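Tetratricopeptide repeat protein (PDB 4R7S) is of unknown function but, as a tetratricopeptide repeat protein built from paired helices, probably serves as a scaffold that binds other proteins or peptides. Local coordinates at residues A[163-166]-A[167-171]; A[207-210]-A[211-215]; A[50-54]-A[55-59]. All coordinates share one frame; numbering follows the deposited sequence.

Contact 1 (A[163-166]-A[167-171]); sequences ERIF and NYLIS
Residues 163-166 and 167-171 are successive turns of one alpha helix, joined by four backbone bonds of the i to i+4 kind. Asn167 N donates to Glu163 O at 2.8 Å, Tyr168 N to Arg164 O, Leu169 N to Ile165 O and Ile170 N to Phe166 O. The Leu169 bond is the straightest of the four, its N-H...O angle being 169°. One turn on, the hydroxyl of Ser171 folds back on the chain, OG giving a bond to Tyr168 O at 2.9 Å.

Among the side chains, Glu163 and Asn167 lie against each other without a side-chain bond between them. With CG anti to its carbonyl carbon (chi1 -69°), the Asn167 amide folds back along the helix, and ND2 comes to rest 3.5 Å from the aliphatic CG of Glu163. The carboxylate and amide planes are turned 53° apart, and each has its polar partner on helix 178-189: Glu163 OE2 is hydrogen-bonded to Tyr187 OH, and Asn167 OD1 accepts from Arg183 NH1. With an alanine here in place of Asn167, Arg183 would probably lose its amide acceptor and the methylene of Glu163 its cover. On the apolar side, Ile165 and Leu169 run side by side, CG2 of the former 4.1 Å from CD1 of the latter.

These two faces fit helix 159-172 between its neighbours. Ile165, Phe166 and Leu169 pack on helix 143-156 through Leu147, Ala150 and Arg146, while Glu163, Asn167 and Ile170 meet helix 178-189.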
loop_
_atom_site.group_PDB
_atom_site.type_symbol
_atom_site.label_atom_id
_atom_site.label_comp_id
_atom_site.label_asym_id
_atom_site.label_seq_id
_atom_site.Cartn_x
_atom_site.Cartn_y
_atom_site.Cartn_z
ATOM N N GLU A 163 18.430 5.213 10.862
ATOM C CA GLU A 163 18.814 4.148 11.786
ATOM C C GLU A 163 18.378 4.488 13.200
ATOM O O GLU A 163 17.893 3.609 13.907
ATOM C CB GLU A 163 20.329 3.897 11.717
ATOM C CG GLU A 163 20.760 2.741 12.607
ATOM C CD GLU A 163 22.244 2.551 12.825
ATOM O OE1 GLU A 163 23.020 3.529 12.739
ATOM O OE2 GLU A 163 22.624 1.403 13.124
ATOM N N ARG A 164 18.532 5.766 13.608
ATOM C CA ARG A 164 18.107 6.205 14.929
ATOM C C ARG A 164 16.600 5.942 15.129
ATOM O O ARG A 164 16.215 5.408 16.176
ATOM C CB ARG A 164 18.423 7.696 15.117
ATOM C CG ARG A 164 18.190 8.191 16.533
ATOM C CD ARG A 164 18.067 9.707 16.619
ATOM N NE ARG A 164 17.023 10.269 15.750
ATOM C CZ ARG A 164 15.721 10.276 16.015
ATOM N NH1 ARG A 164 15.256 9.710 17.126
ATOM N NH2 ARG A 164 14.868 10.839 15.167
ATOM N N ILE A 165 15.766 6.277 14.107
ATOM C CA ILE A 165 14.305 6.108 14.153
ATOM C C ILE A 165 13.947 4.620 14.251
ATOM O O ILE A 165 13.154 4.249 15.117
ATOM C CB ILE A 165 13.600 6.788 12.958
ATOM C CG1 ILE A 165 13.917 8.292 12.935
ATOM C CG2 ILE A 165 12.071 6.519 13.011
ATOM C CD1 ILE A 165 13.594 9.034 11.633
ATOM N N PHE A 166 14.535 3.777 13.378
ATOM C CA PHE A 166 14.282 2.338 13.406
ATOM C C PHE A 166 14.739 1.750 14.714
ATOM O O PHE A 166 14.069 0.866 15.219
ATOM C CB PHE A 166 14.981 1.604 12.246
ATOM C CG PHE A 166 14.238 1.638 10.943
ATOM C CD1 PHE A 166 13.035 0.952 10.791
ATOM C CD2 PHE A 166 14.748 2.324 9.855
ATOM C CE1 PHE A 166 12.342 0.981 9.572
ATOM C CE2 PHE A 166 14.065 2.339 8.635
ATOM C CZ PHE A 166 12.860 1.680 8.505
ATOM N N ASN A 167 15.864 2.214 15.269
ATOM C CA ASN A 167 16.314 1.658 16.545
ATOM C C ASN A 167 15.315 2.013 17.658
ATOM O O ASN A 167 14.991 1.154 18.494
ATOM C CB ASN A 167 17.742 2.106 16.911
ATOM C CG ASN A 167 18.815 1.517 16.023
ATOM O OD1 ASN A 167 18.650 0.457 15.392
ATOM N ND2 ASN A 167 19.959 2.197 15.961
ATOM N N TYR A 168 14.789 3.248 17.623
ATOM C CA TYR A 168 13.828 3.702 18.613
ATOM C C TYR A 168 12.535 2.874 18.536
ATOM O O TYR A 168 12.076 2.392 19.570
ATOM C CB TYR A 168 13.539 5.214 18.470
ATOM C CG TYR A 168 12.373 5.672 19.324
ATOM C CD1 TYR A 168 12.436 5.611 20.718
ATOM C CD2 TYR A 168 11.176 6.091 18.740
ATOM C CE1 TYR A 168 11.355 5.996 21.510
ATOM C CE2 TYR A 168 10.101 6.522 19.526
ATOM C CZ TYR A 168 10.192 6.460 20.911
ATOM O OH TYR A 168 9.140 6.862 21.702
ATOM N N LEU A 169 11.961 2.717 17.323
ATOM C CA LEU A 169 10.715 1.987 17.085
ATOM C C LEU A 169 10.821 0.534 17.519
ATOM O O LEU A 169 9.877 0.007 18.109
ATOM C CB LEU A 169 10.295 2.057 15.607
ATOM C CG LEU A 169 9.883 3.431 15.063
ATOM C CD1 LEU A 169 9.542 3.360 13.544
ATOM C CD2 LEU A 169 8.716 4.018 15.843
ATOM N N ILE A 170 11.959 -0.112 17.216
ATOM C CA ILE A 170 12.255 -1.513 17.538
ATOM C C ILE A 170 12.441 -1.647 19.058
ATOM O O ILE A 170 11.976 -2.626 19.620
ATOM C CB ILE A 170 13.479 -2.037 16.711
ATOM C CG1 ILE A 170 13.071 -2.216 15.215
ATOM C CG2 ILE A 170 14.096 -3.330 17.305
ATOM C CD1 ILE A 170 14.104 -2.807 14.259
ATOM N N SER A 171 13.053 -0.657 19.729
ATOM C CA SER A 171 13.181 -0.674 21.201
ATOM C C SER A 171 11.792 -0.602 21.869
ATOM O O SER A 171 11.577 -1.229 22.907
ATOM C CB SER A 171 14.058 0.476 21.690
ATOM O OG SER A 171 13.304 1.628 22.043
#

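Contact 2 (A[207-210]-A[211-215]); sequences SEPT and ANLYV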
loop_
_atom_site.group_PDB
_atom_site.type_symbol
_atom_site.label_atom_id
_atom_site.label_comp_id
_atom_site.label_asym_id
_atom_site.label_seq_id
_atom_site.Cartn_x
_atom_site.Cartn_y
_atom_site.Cartn_z
ATOM N N SER A 207 9.320 -15.307 12.602
ATOM C CA SER A 207 8.096 -14.940 11.892
ATOM C C SER A 207 8.062 -15.567 10.461
ATOM O O SER A 207 8.749 -16.554 10.190
ATOM C CB SER A 207 8.011 -13.407 11.855
ATOM O OG SER A 207 6.973 -12.847 11.068
ATOM N N GLU A 208 7.202 -15.020 9.582
ATOM C CA GLU A 208 7.012 -15.426 8.194
ATOM C C GLU A 208 7.408 -14.212 7.313
ATOM O O GLU A 208 6.683 -13.213 7.272
ATOM C CB GLU A 208 5.566 -15.916 7.947
ATOM N N PRO A 209 8.617 -14.240 6.699
ATOM C CA PRO A 209 9.065 -13.081 5.907
ATOM C C PRO A 209 8.186 -12.757 4.691
ATOM O O PRO A 209 7.481 -13.622 4.153
ATOM C CB PRO A 209 10.474 -13.494 5.441
ATOM C CG PRO A 209 10.875 -14.608 6.337
ATOM C CD PRO A 209 9.621 -15.326 6.669
ATOM N N THR A 210 8.254 -11.491 4.253
ATOM C CA THR A 210 7.569 -11.030 3.053
ATOM C C THR A 210 8.428 -11.406 1.848
ATOM O O THR A 210 9.609 -11.746 2.013
ATOM C CB THR A 210 7.287 -9.504 3.102
ATOM O OG1 THR A 210 8.509 -8.766 2.938
ATOM C CG2 THR A 210 6.541 -9.075 4.365
ATOM N N ALA A 211 7.846 -11.305 0.641
ATOM C CA ALA A 211 8.529 -11.552 -0.625
ATOM C C ALA A 211 9.737 -10.609 -0.753
ATOM O O ALA A 211 10.819 -11.027 -1.187
ATOM C CB ALA A 211 7.559 -11.327 -1.775
ATOM N N ASN A 212 9.551 -9.338 -0.299
ATOM C CA ASN A 212 10.555 -8.276 -0.291
ATOM C C ASN A 212 11.796 -8.695 0.479
ATOM O O ASN A 212 12.913 -8.411 0.036
ATOM C CB ASN A 212 9.958 -7.009 0.317
ATOM C CG ASN A 212 9.191 -6.153 -0.658
ATOM O OD1 ASN A 212 8.936 -6.517 -1.800
ATOM N ND2 ASN A 212 8.811 -4.979 -0.230
ATOM N N LEU A 213 11.600 -9.411 1.608
ATOM C CA LEU A 213 12.696 -9.873 2.431
ATOM C C LEU A 213 13.430 -11.028 1.750
ATOM O O LEU A 213 14.648 -11.150 1.935
ATOM C CB LEU A 213 12.243 -10.243 3.855
ATOM C CG LEU A 213 13.371 -10.185 4.893
ATOM C CD1 LEU A 213 13.833 -8.739 5.150
ATOM C CD2 LEU A 213 13.014 -10.948 6.161
ATOM N N TYR A 214 12.725 -11.834 0.922
ATOM C CA TYR A 214 13.397 -12.905 0.180
ATOM C C TYR A 214 14.272 -12.272 -0.903
ATOM O O TYR A 214 15.413 -12.692 -1.063
ATOM C CB TYR A 214 12.407 -13.918 -0.412
ATOM C CG TYR A 214 12.007 -15.032 0.532
ATOM C CD1 TYR A 214 12.799 -16.169 0.677
ATOM C CD2 TYR A 214 10.820 -14.967 1.256
ATOM C CE1 TYR A 214 12.443 -17.197 1.554
ATOM C CE2 TYR A 214 10.442 -15.998 2.124
ATOM C CZ TYR A 214 11.247 -17.124 2.252
ATOM O OH TYR A 214 10.858 -18.175 3.059
ATOM N N VAL A 215 13.779 -11.197 -1.575
ATOM C CA VAL A 215 14.560 -10.447 -2.586
ATOM C C VAL A 215 15.798 -9.858 -1.899
ATOM O O VAL A 215 16.906 -10.042 -2.394
ATOM C CB VAL A 215 13.728 -9.354 -3.317
ATOM C CG1 VAL A 215 14.620 -8.370 -4.082
ATOM C CG2 VAL A 215 12.709 -9.976 -4.251
#
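A side-chain capping bond, a weak one, joins Thr210 to the first turn of the helix that begins at Ala211. Thr210 holds the N-cap position, and its hydroxyl oxygen OG1 accepts from Leu213 N over 3.4 Å. The side chain can do this because OG1 sits between the backbone N and the carbonyl carbon (chi1 72°), which turns the oxygen over the opening turn and brings it 3.5 Å from Asn212 CB. The same hydroxyl is hydrogen-bonded to Glu181 OE1 on helix 178-189, so one atom serves both the cap and a neighbouring helix.

The backbone bonds are also weak. Thr210 O is shared by two donors, Leu213 N at 3.1 Å and Tyr214 N at 3.3 Å. The first, in which the amide reaches back three residues, is markedly bent, with an N-H...O angle of 129°. Leu213 N in turn divides its hydrogen between the carbonyl and the hydroxyl of Thr210.

Apolar contacts come from Pro209, whose CB points into the turn. It lies 3.7 Å from Leu213 CD2 and, more loosely, 4.2 Å from Tyr214 CE2, meeting the tyrosine ring obliquely. Leu213 carries CG anti to its backbone N (chi1 -157°), and its CD2 branch is the one that reaches the proline. Behind this cluster stands Phe204 of helix 193-206, which touches Pro209 and Leu213 and packs edge-to-face with the Tyr214 ring.

The loop between helices 193-206 and 211-223 ends in a proline followed by a threonine N-cap: hydroxyl and carbonyl take up the amides of Leu213 and Tyr214 through weak bonds while CB of the proline packs against both side chains, a short connection between successive helices, as in the all-helical tetratricopeptide repeat fold.

Contact 3 (A[50-54]-A[55-59]); sequences IQRRQ and GKLQE
Gln54 overlaps Lys56, the two side chains running alongside each other and pointing the same way, with Gln54 OE1 3.4 Å from the methylene CE of Lys56. The other end of that amide, NE2, reaches back to Ile50 O at 3.3 Å; Ile50 O lies in the plane of the amide, although NE2 stands above the plane of that carbonyl. NE2 also bonds to Glu24 OE1. Lys56, bent at chi2 (-145°) and chi3, which lays CE beside the Gln54 amide, forms a salt bridge from NZ to Glu59 OE2, whose hydrogen bond is weak, and a second one to Glu24.

Across the turn, the Gln51 amide crosses the Glu59 side chain at about a right angle, NE2 3.8 Å from CB of the glutamate. A water joins the two residues, accepting from Gln51 NE2 at 3.1 Å and donating to Glu59 O at 3.0 Å, while Gln51 OE1 bonds to Ser63 OG. On another face, Leu57 CD2 lies 4.0 Å from Arg52 CG, near where Arg52 leaves to meet Glu87 and Ser83.

The backbone closes a type I turn from Arg52 to Gly55 through Gly55 N to Arg52 O, 3.0 Å; Lys56 N bonds weakly to Gln51 O. Gly55 adopts positive phi (88°), which favours glycine. This is a Schellman motif ending helix 40-52, with Lys56 at the N-cap position of helix 57-68, a tight helix-to-helix turn within the tetratricopeptide repeat region.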
loop_
_atom_site.group_PDB
_atom_site.type_symbol
_atom_site.label_atom_id
_atom_site.label_comp_id
_atom_site.label_asym_id
_atom_site.label_seq_id
_atom_site.Cartn_x
_atom_site.Cartn_y
_atom_site.Cartn_z
ATOM N N ILE A 50 -16.116 -3.707 -4.394
ATOM C CA ILE A 50 -16.424 -5.106 -4.731
ATOM C C ILE A 50 -15.643 -5.517 -6.011
ATOM O O ILE A 50 -15.055 -6.604 -6.052
ATOM C CB ILE A 50 -17.954 -5.285 -4.896
ATOM C CG1 ILE A 50 -18.656 -5.221 -3.529
ATOM C CG2 ILE A 50 -18.309 -6.569 -5.651
ATOM C CD1 ILE A 50 -20.101 -4.925 -3.601
ATOM N N GLN A 51 -15.628 -4.625 -7.021
ATOM C CA GLN A 51 -14.919 -4.808 -8.281
ATOM C C GLN A 51 -13.407 -4.836 -8.059
ATOM O O GLN A 51 -12.728 -5.664 -8.662
ATOM C CB GLN A 51 -15.292 -3.715 -9.298
ATOM C CG GLN A 51 -16.719 -3.865 -9.814
ATOM C CD GLN A 51 -17.073 -2.802 -10.821
ATOM O OE1 GLN A 51 -16.745 -1.626 -10.665
ATOM N NE2 GLN A 51 -17.763 -3.191 -11.877
ATOM N N ARG A 52 -12.889 -3.956 -7.185
ATOM C CA ARG A 52 -11.458 -3.889 -6.858
ATOM C C ARG A 52 -11.004 -5.180 -6.150
ATOM O O ARG A 52 -9.946 -5.707 -6.479
ATOM C CB ARG A 52 -11.152 -2.660 -5.978
ATOM C CG ARG A 52 -9.661 -2.373 -5.827
ATOM C CD ARG A 52 -9.377 -1.421 -4.682
ATOM N NE ARG A 52 -7.959 -1.067 -4.660
ATOM C CZ ARG A 52 -7.396 -0.202 -3.824
ATOM N NH1 ARG A 52 -8.130 0.425 -2.912
ATOM N NH2 ARG A 52 -6.097 0.040 -3.887
ATOM N N ARG A 53 -11.818 -5.691 -5.200
ATOM C CA ARG A 53 -11.529 -6.915 -4.453
ATOM C C ARG A 53 -11.586 -8.175 -5.351
ATOM O O ARG A 53 -11.225 -9.257 -4.895
ATOM C CB ARG A 53 -12.483 -7.058 -3.272
ATOM C CG ARG A 53 -12.151 -6.157 -2.085
ATOM C CD ARG A 53 -13.205 -6.269 -1.008
ATOM N NE ARG A 53 -13.334 -7.638 -0.511
ATOM C CZ ARG A 53 -14.384 -8.107 0.157
ATOM N NH1 ARG A 53 -15.432 -7.326 0.400
ATOM N NH2 ARG A 53 -14.404 -9.366 0.572
ATOM N N GLN A 54 -12.012 -8.022 -6.617
ATOM C CA GLN A 54 -12.059 -9.080 -7.623
ATOM C C GLN A 54 -10.891 -8.961 -8.599
ATOM O O GLN A 54 -10.689 -9.857 -9.435
ATOM C CB GLN A 54 -13.367 -9.018 -8.402
ATOM C CG GLN A 54 -14.496 -9.806 -7.769
ATOM C CD GLN A 54 -15.755 -9.599 -8.575
ATOM O OE1 GLN A 54 -16.049 -10.332 -9.531
ATOM N NE2 GLN A 54 -16.472 -8.536 -8.263
ATOM N N GLY A 55 -10.156 -7.845 -8.503
ATOM C CA GLY A 55 -9.037 -7.538 -9.377
ATOM C C GLY A 55 -9.453 -6.819 -10.641
ATOM O O GLY A 55 -8.610 -6.542 -11.499
ATOM N N LYS A 56 -10.763 -6.510 -10.778
ATOM C CA LYS A 56 -11.342 -5.768 -11.907
ATOM C C LYS A 56 -11.052 -4.264 -11.662
ATOM O O LYS A 56 -11.954 -3.450 -11.415
ATOM C CB LYS A 56 -12.847 -6.068 -12.036
ATOM C CG LYS A 56 -13.207 -7.544 -11.926
ATOM C CD LYS A 56 -14.378 -7.908 -12.833
ATOM C CE LYS A 56 -15.690 -8.100 -12.116
ATOM N NZ LYS A 56 -16.858 -8.052 -13.046
ATOM N N LEU A 57 -9.757 -3.930 -11.690
ATOM C CA LEU A 57 -9.213 -2.616 -11.372
ATOM C C LEU A 57 -9.678 -1.495 -12.331
ATOM O O LEU A 57 -10.045 -0.420 -11.847
ATOM C CB LEU A 57 -7.679 -2.673 -11.325
ATOM C CG LEU A 57 -7.029 -3.715 -10.393
ATOM C CD1 LEU A 57 -5.525 -3.465 -10.277
ATOM C CD2 LEU A 57 -7.661 -3.725 -8.984
ATOM N N GLN A 58 -9.680 -1.733 -13.658
ATOM C CA GLN A 58 -10.133 -0.714 -14.606
ATOM C C GLN A 58 -11.618 -0.429 -14.423
ATOM O O GLN A 58 -12.001 0.740 -14.477
ATOM C CB GLN A 58 -9.821 -1.089 -16.079
ATOM C CG GLN A 58 -8.355 -0.868 -16.525
ATOM C CD GLN A 58 -7.718 0.447 -16.100
ATOM O OE1 GLN A 58 -8.279 1.549 -16.248
ATOM N NE2 GLN A 58 -6.508 0.351 -15.569
ATOM N N GLU A 59 -12.435 -1.479 -14.156
ATOM C CA GLU A 59 -13.890 -1.379 -13.915
ATOM C C GLU A 59 -14.181 -0.586 -12.639
ATOM O O GLU A 59 -15.048 0.302 -12.627
ATOM C CB GLU A 59 -14.523 -2.777 -13.786
ATOM C CG GLU A 59 -14.991 -3.365 -15.099
ATOM C CD GLU A 59 -14.860 -4.871 -15.165
ATOM O OE1 GLU A 59 -13.720 -5.358 -15.350
ATOM O OE2 GLU A 59 -15.895 -5.565 -15.029
HETATM O O HOH W 1 -17.750 -0.526 -13.556
#

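The three contacts are local and follow in series along the chain, and none nests in or crosses another. First comes contact 3, which closes the tight turn between helix 40-52 and helix 57-68 in the N-terminal part of the chain. Contact 1 follows within helix 159-172, where it closes no loop but continues the helix between its neighbours 143-156 and 178-189. Contact 2 then ends the loop after helix 193-206 and starts helix 211-223. Contacts 1 and 2 have centres about 20 Å apart and both lean on helix 178-189, whereas contacts 1 and 3, about 38 Å apart between centres, lie on opposite sides of the chain's centre.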